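Local coordinates for laccase (Botrytis aclada, PDB 3SQR), which is a copper-dependent fungal oxidase that couples the one-electron oxidation of phenolic substrates to the four-electron reduction of dioxygen to water, at residues A102-N107 / N186-A191; N119-H124 / C145-G150; H470-V475 / P497-A502. One frame throughout, in Å; residues are numbered along the deposited sequence.

The three contacts illustrate how a multicopper oxidase edges and joins its beta sandwiches around buried metal. Contacts 1 and 2 reach the same sheet, 100-103, 180-186, 163-169 and 123-125, contact 1 at one outermost strand and contact 2 at the start of the other; their centres are about 29 Å apart, and contact 2 is nested within the loop closed by contact 1. Contact 3 belongs to the third multicopper oxidase region, its centre about 28 Å from that of contact 2 but nearest atoms about 7 Å apart. Those two approach the coppers: contact 2 runs into His124, probably a type 2 copper ligand, while Asp500 in contact 3 hydrogen-bonds the copper ligand His126. Contact 1 lies away from the copper sites.

Contact 1: residues A102-N107 / N186-A191; sequences ADWGDN and NGPATA
Asn186 is held through its backbone by Ala102 and Trp104, a parallel beta bridge that ties outermost strand 100-103 to strand 180-186 in a cupredoxin-type beta sandwich. Its N reaches the carbonyl O of Ala102 at 2.8 Å, and its own O takes the N-H of Trp104 at 2.9 Å, so both polar backbone atoms of one residue grip the residues flanking Asp103. On the face of the sheet shared by Asp103 and Asn186, carboxylate oxygen OD1 of Asp103 rests 3.7 Å from CB of Asn186. The two flat ends are turned 55° from each other, and OD2 of Asp103 forms a salt bridge with Arg68 instead.

Beyond the bridge the segments part, and Trp104 alone keeps side-chain contact, with Pro188. Its CG lies anti to the backbone N (chi1 -177°), which sends the indole toward the proline; the two side chains cross at about a right angle, Trp104 CE3 3.7 Å from Pro188 CD. Tyr162, Trp49 and Pro63 pack round the same indole.

What sets Trp104 at this point is a type II turn from Asp103 to Asp106, closed by the bond from Asp106 N to Asp103 O. Gly105 takes the third position, where the turn needs a positive phi (97°) that glycine adopts easily. The side chain of Asp106 adds a second bond across the turn: its OD2, salt-bridged to Arg68 NE, also receives the N-H of Asp103 at 2.8 Å, from well above the carboxylate plane.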
ATOM      1  N   ALA A 102     -14.459   6.898  -6.661  1.00 25.34           N
ATOM      2  CA  ALA A 102     -14.722   7.101  -8.042  1.00 25.40           C
ATOM      3  C   ALA A 102     -15.275   5.826  -8.622  1.00 24.88           C
ATOM      4  O   ALA A 102     -15.436   4.851  -7.920  1.00 24.59           O
ATOM      5  CB  ALA A 102     -13.410   7.580  -8.801  1.00 25.83           C
ATOM      6  N   ASP A 103     -15.683   5.879  -9.884  1.00 24.40           N
ATOM      7  CA  ASP A 103     -16.100   4.708 -10.624  1.00 23.64           C
ATOM      8  C   ASP A 103     -15.000   4.377 -11.580  1.00 22.73           C
ATOM      9  O   ASP A 103     -14.285   5.244 -12.074  1.00 22.07           O
ATOM     10  CB  ASP A 103     -17.372   4.980 -11.479  1.00 23.91           C
ATOM     11  CG  ASP A 103     -18.593   5.211 -10.627  1.00 25.74           C
ATOM     12  OD1 ASP A 103     -18.698   4.619  -9.558  1.00 27.69           O
ATOM     13  OD2 ASP A 103     -19.404   6.050 -11.009  1.00 33.94           O
ATOM     14  N   TRP A 104     -14.930   3.095 -11.884  1.00 23.21           N
ATOM     15  CA  TRP A 104     -14.079   2.557 -12.897  1.00 23.29           C
ATOM     16  C   TRP A 104     -14.231   3.405 -14.155  1.00 23.67           C
ATOM     17  O   TRP A 104     -15.339   3.580 -14.679  1.00 26.30           O
ATOM     18  CB  TRP A 104     -14.551   1.131 -13.123  1.00 21.49           C
ATOM     19  CG  TRP A 104     -13.794   0.358 -14.052  1.00 21.57           C
ATOM     20  CD1 TRP A 104     -12.527   0.591 -14.492  1.00 23.28           C
ATOM     21  CD2 TRP A 104     -14.217  -0.852 -14.644  1.00 23.43           C
ATOM     22  NE1 TRP A 104     -12.136  -0.399 -15.406  1.00 24.22           N
ATOM     23  CE2 TRP A 104     -13.177  -1.293 -15.508  1.00 24.48           C
ATOM     24  CE3 TRP A 104     -15.420  -1.588 -14.586  1.00 23.36           C
ATOM     25  CZ2 TRP A 104     -13.299  -2.427 -16.301  1.00 25.64           C
ATOM     26  CZ3 TRP A 104     -15.532  -2.741 -15.373  1.00 25.49           C
ATOM     27  CH2 TRP A 104     -14.472  -3.156 -16.200  1.00 27.26           C
ATOM     28  N   GLY A 105     -13.102   3.906 -14.650  1.00 22.47           N
ATOM     29  CA  GLY A 105     -13.084   4.707 -15.873  1.00 23.66           C
ATOM     30  C   GLY A 105     -13.087   6.214 -15.655  1.00 23.39           C
ATOM     31  O   GLY A 105     -12.860   6.957 -16.619  1.00 24.90           O
ATOM     32  N   ASP A 106     -13.384   6.678 -14.427  1.00 23.27           N
ATOM     33  CA  ASP A 106     -13.429   8.081 -14.148  1.00 23.45           C
ATOM     34  C   ASP A 106     -12.029   8.696 -14.252  1.00 23.66           C
ATOM     35  O   ASP A 106     -11.021   7.996 -14.070  1.00 24.64           O
ATOM     36  CB  ASP A 106     -13.952   8.347 -12.741  1.00 22.76           C
ATOM     37  CG  ASP A 106     -15.440   8.134 -12.620  1.00 24.44           C
ATOM     38  OD1 ASP A 106     -16.181   7.948 -13.635  1.00 25.38           O
ATOM     39  OD2 ASP A 106     -15.885   8.189 -11.454  1.00 22.24           O
ATOM     40  N   ASN A 107     -12.000   9.989 -14.542  1.00 23.75           N
ATOM     41  CA  ASN A 107     -10.752  10.777 -14.547  1.00 23.80           C
ATOM     42  C   ASN A 107     -10.756  11.529 -13.274  1.00 23.84           C
ATOM     43  O   ASN A 107     -11.751  12.169 -12.986  1.00 26.40           O
ATOM     44  CB  ASN A 107     -10.725  11.679 -15.774  1.00 25.12           C
ATOM     45  CG  ASN A 107     -10.616  10.867 -17.048  1.00 29.49           C
ATOM     46  OD1 ASN A 107      -9.725  10.069 -17.196  1.00 32.00           O
ATOM     47  ND2 ASN A 107     -11.558  11.055 -17.976  1.00 37.42           N
ATOM     48  N   ASN A 186     -15.348   2.086  -7.607  1.00 21.74           N
ATOM     49  CA  ASN A 186     -16.455   1.140  -7.766  1.00 22.41           C
ATOM     50  C   ASN A 186     -16.404   0.496  -9.102  1.00 23.56           C
ATOM     51  O   ASN A 186     -15.920   1.022 -10.100  1.00 23.43           O
ATOM     52  CB  ASN A 186     -17.784   1.763  -7.453  1.00 24.79           C
ATOM     53  CG  ASN A 186     -17.934   2.027  -5.961  1.00 25.74           C
ATOM     54  OD1 ASN A 186     -17.927   1.102  -5.102  1.00 28.66           O
ATOM     55  ND2 ASN A 186     -18.010   3.269  -5.661  1.00 28.57           N
ATOM     56  N   GLY A 187     -16.917  -0.712  -9.099  1.00 24.15           N
ATOM     57  CA  GLY A 187     -16.833  -1.561 -10.251  1.00 24.73           C
ATOM     58  C   GLY A 187     -17.483  -2.872  -9.851  1.00 25.06           C
ATOM     59  O   GLY A 187     -18.114  -2.981  -8.800  1.00 24.65           O
ATOM     60  N   PRO A 188     -17.343  -3.869 -10.709  1.00 25.96           N
ATOM     61  CA  PRO A 188     -17.971  -5.138 -10.409  1.00 26.94           C
ATOM     62  C   PRO A 188     -17.211  -5.950  -9.343  1.00 27.12           C
ATOM     63  O   PRO A 188     -16.151  -5.569  -8.875  1.00 24.80           O
ATOM     64  CB  PRO A 188     -17.939  -5.847 -11.742  1.00 27.13           C
ATOM     65  CG  PRO A 188     -16.682  -5.336 -12.410  1.00 26.80           C
ATOM     66  CD  PRO A 188     -16.674  -3.868 -11.998  1.00 25.75           C
ATOM     67  N   ALA A 189     -17.763  -7.093  -8.961  1.00 26.45           N
ATOM     68  CA  ALA A 189     -17.155  -7.911  -7.861  1.00 26.38           C
ATOM     69  C   ALA A 189     -17.489  -9.382  -8.122  1.00 25.44           C
ATOM     70  O   ALA A 189     -18.419  -9.675  -8.850  1.00 27.15           O
ATOM     71  CB  ALA A 189     -17.706  -7.455  -6.502  1.00 24.37           C
ATOM     72  N   THR A 190     -16.749 -10.281  -7.526  1.00 26.37           N
ATOM     73  CA  THR A 190     -16.836 -11.679  -7.857  1.00 27.89           C
ATOM     74  C   THR A 190     -17.804 -12.428  -6.934  1.00 27.89           C
ATOM     75  O   THR A 190     -18.002 -13.613  -7.106  1.00 30.20           O
ATOM     76  CB  THR A 190     -15.529 -12.364  -7.775  1.00 25.95           C
ATOM     77  OG1 THR A 190     -14.935 -12.087  -6.501  1.00 25.14           O
ATOM     78  CG2 THR A 190     -14.584 -11.998  -8.968  1.00 24.16           C
ATOM     79  N   ALA A 191     -18.380 -11.728  -5.973  1.00 29.57           N
ATOM     80  CA  ALA A 191     -19.478 -12.268  -5.170  1.00 29.42           C
ATOM     81  C   ALA A 191     -20.446 -11.171  -4.869  1.00 30.14           C
ATOM     82  O   ALA A 191     -20.098  -9.993  -4.856  1.00 30.46           O
ATOM     83  CB  ALA A 191     -18.955 -12.940  -3.851  1.00 28.74           C
TER

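Contact 2: residues N119-H124 / C145-G150; sequences NGTSIH and CPIAPG. With NAG (2-acetamido-2-deoxy-beta-D-glucopyranose), chain B; NAG (2-acetamido-2-deoxy-beta-D-glucopyranose), chain H.
The amide of Asn119 is the flat group here, and Pro149 sets the CG corner of its ring against the backbone O of that same Asn119, 3.3 Å away. Asn119 leaves the backbone on the side away from 145-150, and its amide carries the sugar: ND2 is covalently bonded to C1 of the chain B NAG, and the acetamido methyl C8 of the chain H NAG sits over one amide face, 3.5 Å from Asn119 CG. Gln174 holds OD1 at the edge. The ring of Pro146 brings CB near Gly120 CA.

Between the prolines the backbones join. Ile147 N gives a straight bond to Thr121 O (2.8 Å, in the carbonyl plane), but the return bond from Thr121 N to Ile147 O is longer and bent, at 3.2 Å and 137°. With OG1 anti to the backbone N (chi1 -164°) and hydrogen-bonded to Gln174, Thr121 has its methyl CG2 beside Ile147 CB and CD1.

In the first cupredoxin-type domain, this ties the lead-in to strand 123-125, which carries His124, probably a type 2 copper ligand, to the loop before strand 152-158. Ile147 packs on Val112 of strand 107-114; Pro146 and Ala148 lean on Trp564 of helix 551-567, fastened by the Cys145-Cys561 disulfide.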
ATOM      1  N   ASN A 119       8.545  19.980   5.447  1.00 27.42           N
ATOM      2  CA  ASN A 119       8.772  18.827   4.568  1.00 27.30           C
ATOM      3  C   ASN A 119       8.209  19.159   3.200  1.00 25.55           C
ATOM      4  O   ASN A 119       7.142  19.795   3.110  1.00 25.66           O
ATOM      5  CB  ASN A 119       7.986  17.544   4.994  1.00 26.26           C
ATOM      6  CG  ASN A 119       8.486  16.829   6.195  1.00 29.26           C
ATOM      7  OD1 ASN A 119       7.824  15.926   6.634  1.00 27.16           O
ATOM      8  ND2 ASN A 119       9.650  17.184   6.742  1.00 28.39           N
ATOM      9  N   GLY A 120       8.864  18.696   2.145  1.00 23.59           N
ATOM     10  CA  GLY A 120       8.208  18.444   0.877  1.00 23.72           C
ATOM     11  C   GLY A 120       7.143  17.355   1.111  1.00 22.85           C
ATOM     12  O   GLY A 120       7.072  16.770   2.158  1.00 24.20           O
ATOM     13  N   THR A 121       6.413  17.049   0.059  1.00 22.81           N
ATOM     14  CA  THR A 121       5.523  15.889   0.103  1.00 22.72           C
ATOM     15  C   THR A 121       5.293  15.443  -1.345  1.00 23.58           C
ATOM     16  O   THR A 121       5.579  16.115  -2.291  1.00 22.53           O
ATOM     17  CB  THR A 121       4.238  16.195   0.831  1.00 22.58           C
ATOM     18  OG1 THR A 121       3.576  14.944   1.181  1.00 21.61           O
ATOM     19  CG2 THR A 121       3.277  17.066  -0.020  1.00 22.86           C
ATOM     20  N   SER A 122       4.666  14.293  -1.517  1.00 22.20           N
ATOM     21  CA  SER A 122       4.504  13.717  -2.820  1.00 22.96           C
ATOM     22  C   SER A 122       3.538  12.591  -2.592  1.00 21.22           C
ATOM     23  O   SER A 122       3.824  11.758  -1.749  1.00 22.17           O
ATOM     24  CB  SER A 122       5.802  13.081  -3.269  1.00 23.67           C
ATOM     25  OG  SER A 122       5.639  12.685  -4.599  1.00 23.72           O
ATOM     26  N   ILE A 123       2.443  12.557  -3.335  1.00 22.84           N
ATOM     27  CA  ILE A 123       1.344  11.644  -3.012  1.00 21.13           C
ATOM     28  C   ILE A 123       1.238  10.600  -4.067  1.00 19.83           C
ATOM     29  O   ILE A 123       1.075  10.925  -5.249  1.00 19.81           O
ATOM     30  CB  ILE A 123       0.018  12.376  -2.912  1.00 22.23           C
ATOM     31  CG1 ILE A 123       0.135  13.579  -2.008  1.00 22.05           C
ATOM     32  CG2 ILE A 123      -1.149  11.394  -2.416  1.00 21.90           C
ATOM     33  CD1 ILE A 123       0.731  13.402  -0.643  1.00 21.04           C
ATOM     34  N   HIS A 124       1.290   9.343  -3.615  1.00 19.68           N
ATOM     35  CA  HIS A 124       1.182   8.171  -4.436  1.00 18.74           C
ATOM     36  C   HIS A 124      -0.232   7.524  -4.276  1.00 18.37           C
ATOM     37  O   HIS A 124      -0.815   7.483  -3.236  1.00 19.87           O
ATOM     38  CB  HIS A 124       2.271   7.168  -4.080  1.00 19.32           C
ATOM     39  CG  HIS A 124       2.095   5.831  -4.713  1.00 18.96           C
ATOM     40  ND1 HIS A 124       2.183   5.645  -6.079  1.00 20.24           N
ATOM     41  CD2 HIS A 124       1.919   4.599  -4.171  1.00 22.38           C
ATOM     42  CE1 HIS A 124       1.959   4.365  -6.354  1.00 18.38           C
ATOM     43  NE2 HIS A 124       1.825   3.705  -5.214  1.00 24.01           N
ATOM     44  N   CYS A 145       9.720  15.852  -8.501  1.00 23.61           N
ATOM     45  CA  CYS A 145      10.327  16.495  -7.381  1.00 24.05           C
ATOM     46  C   CYS A 145       9.223  16.580  -6.302  1.00 22.80           C
ATOM     47  O   CYS A 145       8.036  16.632  -6.639  1.00 25.40           O
ATOM     48  CB  CYS A 145      10.773  17.922  -7.694  1.00 25.05           C
ATOM     49  SG  CYS A 145      12.171  17.962  -8.892  1.00 26.69           S
ATOM     50  N   PRO A 146       9.644  16.704  -5.056  1.00 24.53           N
ATOM     51  CA  PRO A 146       8.696  16.950  -4.023  1.00 24.13           C
ATOM     52  C   PRO A 146       7.948  18.246  -4.246  1.00 24.68           C
ATOM     53  O   PRO A 146       8.448  19.213  -4.849  1.00 26.30           O
ATOM     54  CB  PRO A 146       9.524  16.958  -2.762  1.00 23.12           C
ATOM     55  CG  PRO A 146      10.782  16.222  -3.126  1.00 25.02           C
ATOM     56  CD  PRO A 146      11.001  16.593  -4.500  1.00 23.51           C
ATOM     57  N   ILE A 147       6.722  18.261  -3.756  1.00 23.66           N
ATOM     58  CA  ILE A 147       5.916  19.479  -3.689  1.00 23.98           C
ATOM     59  C   ILE A 147       6.422  20.316  -2.505  1.00 24.24           C
ATOM     60  O   ILE A 147       6.398  19.885  -1.323  1.00 24.67           O
ATOM     61  CB  ILE A 147       4.417  19.190  -3.424  1.00 22.68           C
ATOM     62  CG1 ILE A 147       3.888  18.186  -4.458  1.00 21.25           C
ATOM     63  CG2 ILE A 147       3.598  20.520  -3.476  1.00 22.90           C
ATOM     64  CD1 ILE A 147       2.464  17.547  -4.097  1.00 22.64           C
ATOM     65  N   ALA A 148       6.942  21.500  -2.796  1.00 25.41           N
ATOM     66  CA  ALA A 148       7.466  22.296  -1.733  1.00 26.60           C
ATOM     67  C   ALA A 148       6.343  22.831  -0.828  1.00 25.11           C
ATOM     68  O   ALA A 148       5.237  23.004  -1.295  1.00 26.24           O
ATOM     69  CB  ALA A 148       8.270  23.510  -2.344  1.00 26.94           C
ATOM     70  N   PRO A 149       6.647  23.136   0.433  1.00 27.17           N
ATOM     71  CA  PRO A 149       5.738  23.854   1.310  1.00 28.70           C
ATOM     72  C   PRO A 149       5.118  25.045   0.614  1.00 29.40           C
ATOM     73  O   PRO A 149       5.809  25.887  -0.039  1.00 28.91           O
ATOM     74  CB  PRO A 149       6.624  24.234   2.499  1.00 29.28           C
ATOM     75  CG  PRO A 149       7.508  23.084   2.637  1.00 28.90           C
ATOM     76  CD  PRO A 149       7.854  22.772   1.172  1.00 26.58           C
ATOM     77  N   GLY A 150       3.791  25.060   0.664  1.00 28.01           N
ATOM     78  CA  GLY A 150       2.980  26.120   0.048  1.00 28.22           C
ATOM     79  C   GLY A 150       2.701  25.930  -1.422  1.00 26.87           C
ATOM     80  O   GLY A 150       1.889  26.657  -1.963  1.00 28.68           O
TER
HETATM   81  C1  NAG B   1      10.151  16.519   7.896  1.00 25.94           C
HETATM   82  C2  NAG B   1      11.630  16.297   8.084  1.00 25.75           C
HETATM   83  C3  NAG B   1      12.081  15.609   9.362  1.00 29.27           C
HETATM   84  C4  NAG B   1      11.476  16.370  10.513  1.00 29.07           C
HETATM   85  C5  NAG B   1       9.963  16.583  10.276  1.00 29.57           C
HETATM   86  C6  NAG B   1       9.346  17.561  11.258  1.00 31.91           C
HETATM   87  C7  NAG B   1      12.514  16.330   5.773  1.00 26.66           C
HETATM   88  C8  NAG B   1      13.174  15.441   4.750  1.00 28.41           C
HETATM   89  N2  NAG B   1      12.249  15.694   6.927  1.00 29.79           N
HETATM   90  O3  NAG B   1      13.499  15.589   9.366  1.00 30.85           O
HETATM   91  O4  NAG B   1      11.593  15.691  11.727  1.00 27.90           O
HETATM   92  O5  NAG B   1       9.672  17.157   9.030  1.00 28.31           O
HETATM   93  O6  NAG B   1       7.965  17.297  11.348  1.00 30.49           O
HETATM   94  O7  NAG B   1      12.298  17.510   5.516  1.00 30.68           O
HETATM   95  C1  NAG H 548       4.711  20.365  12.139  1.00 30.06           C
HETATM   96  C2  NAG H 548       6.079  20.708  11.626  1.00 29.04           C
HETATM   97  C3  NAG H 548       7.083  20.545  12.742  1.00 30.78           C
HETATM   98  C4  NAG H 548       6.709  21.368  13.973  1.00 33.00           C
HETATM   99  C5  NAG H 548       5.283  20.992  14.332  1.00 34.47           C
HETATM  100  C6  NAG H 548       4.828  21.810  15.547  1.00 40.37           C
HETATM  101  C7  NAG H 548       6.450  19.934   9.372  1.00 25.63           C
HETATM  102  C8  NAG H 548       6.837  18.745   8.557  1.00 27.68           C
HETATM  103  N2  NAG H 548       6.442  19.720  10.632  1.00 29.14           N
HETATM  104  O3  NAG H 548       8.345  20.882  12.245  1.00 30.06           O
HETATM  105  O4  NAG H 548       7.570  20.997  15.039  1.00 35.31           O
HETATM  106  O5  NAG H 548       4.451  21.273  13.214  1.00 35.76           O
HETATM  107  O6  NAG H 548       4.776  23.165  15.154  1.00 40.24           O
HETATM  108  O7  NAG H 548       6.164  20.995   8.850  1.00 28.92           O

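Contact 3: residues H470-V475 / P497-A502; sequences HDFFIV and PRRDVA
Phe472 packs its ring under the chain from Arg499 to Ala502, which bends around it, a pocket formed where an edge strand of a cupredoxin-type sandwich passes from one sheet to the other. The carbonyl O of Arg499 stands over the centre of one ring face, with Asp500 CA off-centre on that ring. Asp500 O approaches Phe472 CE2 obliquely from the same side at 3.3 Å, and the methyl CB of Ala502 meets Phe472 CZ at the edge at 3.5 Å. Placing CG between the backbone N and carbonyl carbon (chi1 56°) folds the ring back beneath the oxygen that takes its N-H, at 2.8 Å from Phe472 N to Arg499 O.

Ile474 supplies a second bump. Its CD1 enters a hollow walled by Pro497 CB, Arg499 CD and Ala502 CB, closest to the last at 3.5 Å. On the other side of the sheet, Arg498 lies alongside Phe473, its CD over the ring face 3.8 Å from the centroid, before the chain bends at chi3 and the guanidinium goes on to Leu380 and Tyr59.

The carboxylates of Asp471 and Asp500 are bridged by a water that donates to both, 2.8 Å from Asp471 OD1 and 2.6 Å from Asp500 OD2. Asp500 OD2 also forms a salt bridge with Arg310, which probably offsets the like charges, and OD1 hydrogen-bonds NE2 of the copper ligand His126.

Through the antiparallel pairs Phe472-Arg499 and Phe473-Arg498, strand 498-499 edges the sheet holding 472-478 and 509-515, whereas 501-504 edges the other sheet beside 463-467.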
ATOM      1  N   HIS A 470       2.368  -1.370 -12.358  1.00 20.13           N
ATOM      2  CA  HIS A 470       2.002  -2.697 -12.800  1.00 21.69           C
ATOM      3  C   HIS A 470       1.346  -3.489 -11.719  1.00 20.81           C
ATOM      4  O   HIS A 470       1.791  -3.444 -10.564  1.00 20.81           O
ATOM      5  CB  HIS A 470       3.199  -3.570 -13.194  1.00 20.79           C
ATOM      6  CG  HIS A 470       4.034  -2.975 -14.263  1.00 23.24           C
ATOM      7  ND1 HIS A 470       3.861  -3.309 -15.575  1.00 23.59           N
ATOM      8  CD2 HIS A 470       5.017  -2.033 -14.235  1.00 25.14           C
ATOM      9  CE1 HIS A 470       4.715  -2.635 -16.317  1.00 26.42           C
ATOM     10  NE2 HIS A 470       5.426  -1.849 -15.537  1.00 26.27           N
ATOM     11  N   ASP A 471       0.393  -4.302 -12.135  1.00 21.73           N
ATOM     12  CA  ASP A 471       0.111  -5.510 -11.368  1.00 21.10           C
ATOM     13  C   ASP A 471       1.104  -6.571 -11.782  1.00 22.80           C
ATOM     14  O   ASP A 471       1.402  -6.688 -12.971  1.00 23.80           O
ATOM     15  CB  ASP A 471      -1.240  -6.093 -11.644  1.00 21.11           C
ATOM     16  CG  ASP A 471      -2.381  -5.277 -11.062  1.00 21.10           C
ATOM     17  OD1 ASP A 471      -2.183  -4.449 -10.182  1.00 21.27           O
ATOM     18  OD2 ASP A 471      -3.479  -5.537 -11.482  1.00 23.39           O
ATOM     19  N   PHE A 472       1.641  -7.302 -10.819  1.00 21.89           N
ATOM     20  CA  PHE A 472       2.552  -8.399 -11.148  1.00 22.64           C
ATOM     21  C   PHE A 472       1.904  -9.737 -10.939  1.00 22.92           C
ATOM     22  O   PHE A 472       0.872  -9.830 -10.266  1.00 21.28           O
ATOM     23  CB  PHE A 472       3.863  -8.285 -10.414  1.00 24.19           C
ATOM     24  CG  PHE A 472       3.732  -8.214  -8.926  1.00 24.14           C
ATOM     25  CD1 PHE A 472       3.192  -9.261  -8.197  1.00 24.19           C
ATOM     26  CD2 PHE A 472       4.143  -7.092  -8.262  1.00 25.77           C
ATOM     27  CE1 PHE A 472       3.088  -9.146  -6.823  1.00 28.13           C
ATOM     28  CE2 PHE A 472       4.069  -6.993  -6.877  1.00 25.49           C
ATOM     29  CZ  PHE A 472       3.536  -7.990  -6.181  1.00 26.71           C
ATOM     30  N   PHE A 473       2.549 -10.760 -11.494  1.00 22.61           N
ATOM     31  CA  PHE A 473       2.085 -12.133 -11.365  1.00 23.80           C
ATOM     32  C   PHE A 473       3.055 -12.825 -10.448  1.00 23.07           C
ATOM     33  O   PHE A 473       4.282 -12.738 -10.649  1.00 26.18           O
ATOM     34  CB  PHE A 473       2.170 -12.768 -12.753  1.00 23.28           C
ATOM     35  CG  PHE A 473       1.198 -12.222 -13.748  1.00 22.78           C
ATOM     36  CD1 PHE A 473       1.288 -10.961 -14.278  1.00 25.56           C
ATOM     37  CD2 PHE A 473       0.151 -13.024 -14.189  1.00 24.81           C
ATOM     38  CE1 PHE A 473       0.357 -10.520 -15.253  1.00 28.15           C
ATOM     39  CE2 PHE A 473      -0.725 -12.580 -15.141  1.00 27.33           C
ATOM     40  CZ  PHE A 473      -0.647 -11.365 -15.638  1.00 28.66           C
ATOM     41  N   ILE A 474       2.542 -13.443  -9.393  1.00 24.00           N
ATOM     42  CA  ILE A 474       3.402 -14.137  -8.450  1.00 23.09           C
ATOM     43  C   ILE A 474       3.700 -15.530  -9.023  1.00 22.80           C
ATOM     44  O   ILE A 474       2.934 -16.463  -8.809  1.00 23.84           O
ATOM     45  CB  ILE A 474       2.758 -14.240  -7.119  1.00 23.30           C
ATOM     46  CG1 ILE A 474       2.325 -12.852  -6.601  1.00 22.40           C
ATOM     47  CG2 ILE A 474       3.708 -14.957  -6.151  1.00 24.94           C
ATOM     48  CD1 ILE A 474       1.795 -12.904  -5.112  1.00 25.67           C
ATOM     49  N   VAL A 475       4.755 -15.613  -9.804  1.00 23.88           N
ATOM     50  CA  VAL A 475       5.118 -16.898 -10.425  1.00 24.24           C
ATOM     51  C   VAL A 475       5.773 -17.872  -9.409  1.00 26.13           C
ATOM     52  O   VAL A 475       5.711 -19.097  -9.550  1.00 26.84           O
ATOM     53  CB  VAL A 475       5.869 -16.729 -11.711  1.00 24.02           C
ATOM     54  CG1 VAL A 475       4.954 -15.816 -12.690  1.00 24.28           C
ATOM     55  CG2 VAL A 475       7.283 -16.203 -11.575  1.00 23.39           C
ATOM     56  N   PRO A 497      -1.313 -15.909  -8.821  1.00 24.23           N
ATOM     57  CA  PRO A 497      -1.827 -14.686  -8.187  1.00 23.82           C
ATOM     58  C   PRO A 497      -1.311 -13.423  -8.861  1.00 23.49           C
ATOM     59  O   PRO A 497      -0.220 -13.373  -9.411  1.00 23.74           O
ATOM     60  CB  PRO A 497      -1.321 -14.774  -6.747  1.00 22.97           C
ATOM     61  CG  PRO A 497      -0.924 -16.250  -6.577  1.00 25.65           C
ATOM     62  CD  PRO A 497      -0.538 -16.732  -7.911  1.00 24.92           C
ATOM     63  N   ARG A 498      -2.121 -12.383  -8.797  1.00 24.02           N
ATOM     64  CA  ARG A 498      -1.812 -11.154  -9.505  1.00 23.71           C
ATOM     65  C   ARG A 498      -2.299 -10.029  -8.630  1.00 22.08           C
ATOM     66  O   ARG A 498      -3.458 -10.024  -8.206  1.00 22.28           O
ATOM     67  CB  ARG A 498      -2.522 -11.145 -10.869  1.00 24.03           C
ATOM     68  CG  ARG A 498      -2.207  -9.981 -11.795  1.00 24.06           C
ATOM     69  CD  ARG A 498      -2.817 -10.204 -13.167  1.00 23.41           C
ATOM     70  NE  ARG A 498      -4.246  -9.985 -13.238  1.00 23.73           N
ATOM     71  CZ  ARG A 498      -5.167 -10.904 -13.550  1.00 25.04           C
ATOM     72  NH1 ARG A 498      -4.813 -12.135 -13.766  1.00 24.83           N
ATOM     73  NH2 ARG A 498      -6.435 -10.590 -13.641  1.00 22.65           N
ATOM     74  N   ARG A 499      -1.377  -9.101  -8.341  1.00 22.67           N
ATOM     75  CA  ARG A 499      -1.638  -8.079  -7.395  1.00 22.83           C
ATOM     76  C   ARG A 499      -0.506  -7.063  -7.452  1.00 23.38           C
ATOM     77  O   ARG A 499       0.299  -7.056  -8.395  1.00 23.21           O
ATOM     78  CB  ARG A 499      -1.801  -8.691  -5.992  1.00 23.93           C
ATOM     79  CG  ARG A 499      -0.494  -9.222  -5.358  1.00 22.99           C
ATOM     80  CD  ARG A 499      -0.705  -9.925  -4.002  1.00 24.06           C
ATOM     81  NE  ARG A 499      -1.560  -9.126  -3.110  1.00 21.60           N
ATOM     82  CZ  ARG A 499      -2.236  -9.612  -2.071  1.00 24.33           C
ATOM     83  NH1 ARG A 499      -2.230 -10.901  -1.796  1.00 22.44           N
ATOM     84  NH2 ARG A 499      -3.025  -8.803  -1.374  1.00 23.50           N
ATOM     85  N   ASP A 500      -0.444  -6.142  -6.498  1.00 22.52           N
ATOM     86  CA  ASP A 500       0.681  -5.165  -6.522  1.00 21.20           C
ATOM     87  C   ASP A 500       1.584  -5.078  -5.304  1.00 20.03           C
ATOM     88  O   ASP A 500       2.638  -4.450  -5.349  1.00 21.84           O
ATOM     89  CB  ASP A 500       0.130  -3.750  -6.885  1.00 22.69           C
ATOM     90  CG  ASP A 500      -0.875  -3.223  -5.886  1.00 20.92           C
ATOM     91  OD1 ASP A 500      -0.453  -3.006  -4.734  1.00 23.37           O
ATOM     92  OD2 ASP A 500      -2.076  -3.050  -6.279  1.00 23.66           O
ATOM     93  N   VAL A 501       1.230  -5.816  -4.243  1.00 20.73           N
ATOM     94  CA  VAL A 501       2.123  -5.959  -3.073  1.00 21.25           C
ATOM     95  C   VAL A 501       2.189  -7.439  -2.713  1.00 21.11           C
ATOM     96  O   VAL A 501       1.166  -8.113  -2.576  1.00 21.08           O
ATOM     97  CB  VAL A 501       1.673  -5.161  -1.832  1.00 20.67           C
ATOM     98  CG1 VAL A 501       2.577  -5.454  -0.677  1.00 19.02           C
ATOM     99  CG2 VAL A 501       1.650  -3.687  -2.085  1.00 21.91           C
ATOM    100  N   ALA A 502       3.382  -7.994  -2.612  1.00 22.27           N
ATOM    101  CA  ALA A 502       3.541  -9.399  -2.231  1.00 22.64           C
ATOM    102  C   ALA A 502       4.819  -9.585  -1.438  1.00 21.22           C
ATOM    103  O   ALA A 502       5.827  -8.898  -1.642  1.00 21.51           O
ATOM    104  CB  ALA A 502       3.560 -10.288  -3.504  1.00 23.36           C
TER
HETATM  105  O   HOH W   1      -3.559  -4.708  -7.711  1.00 20.42           O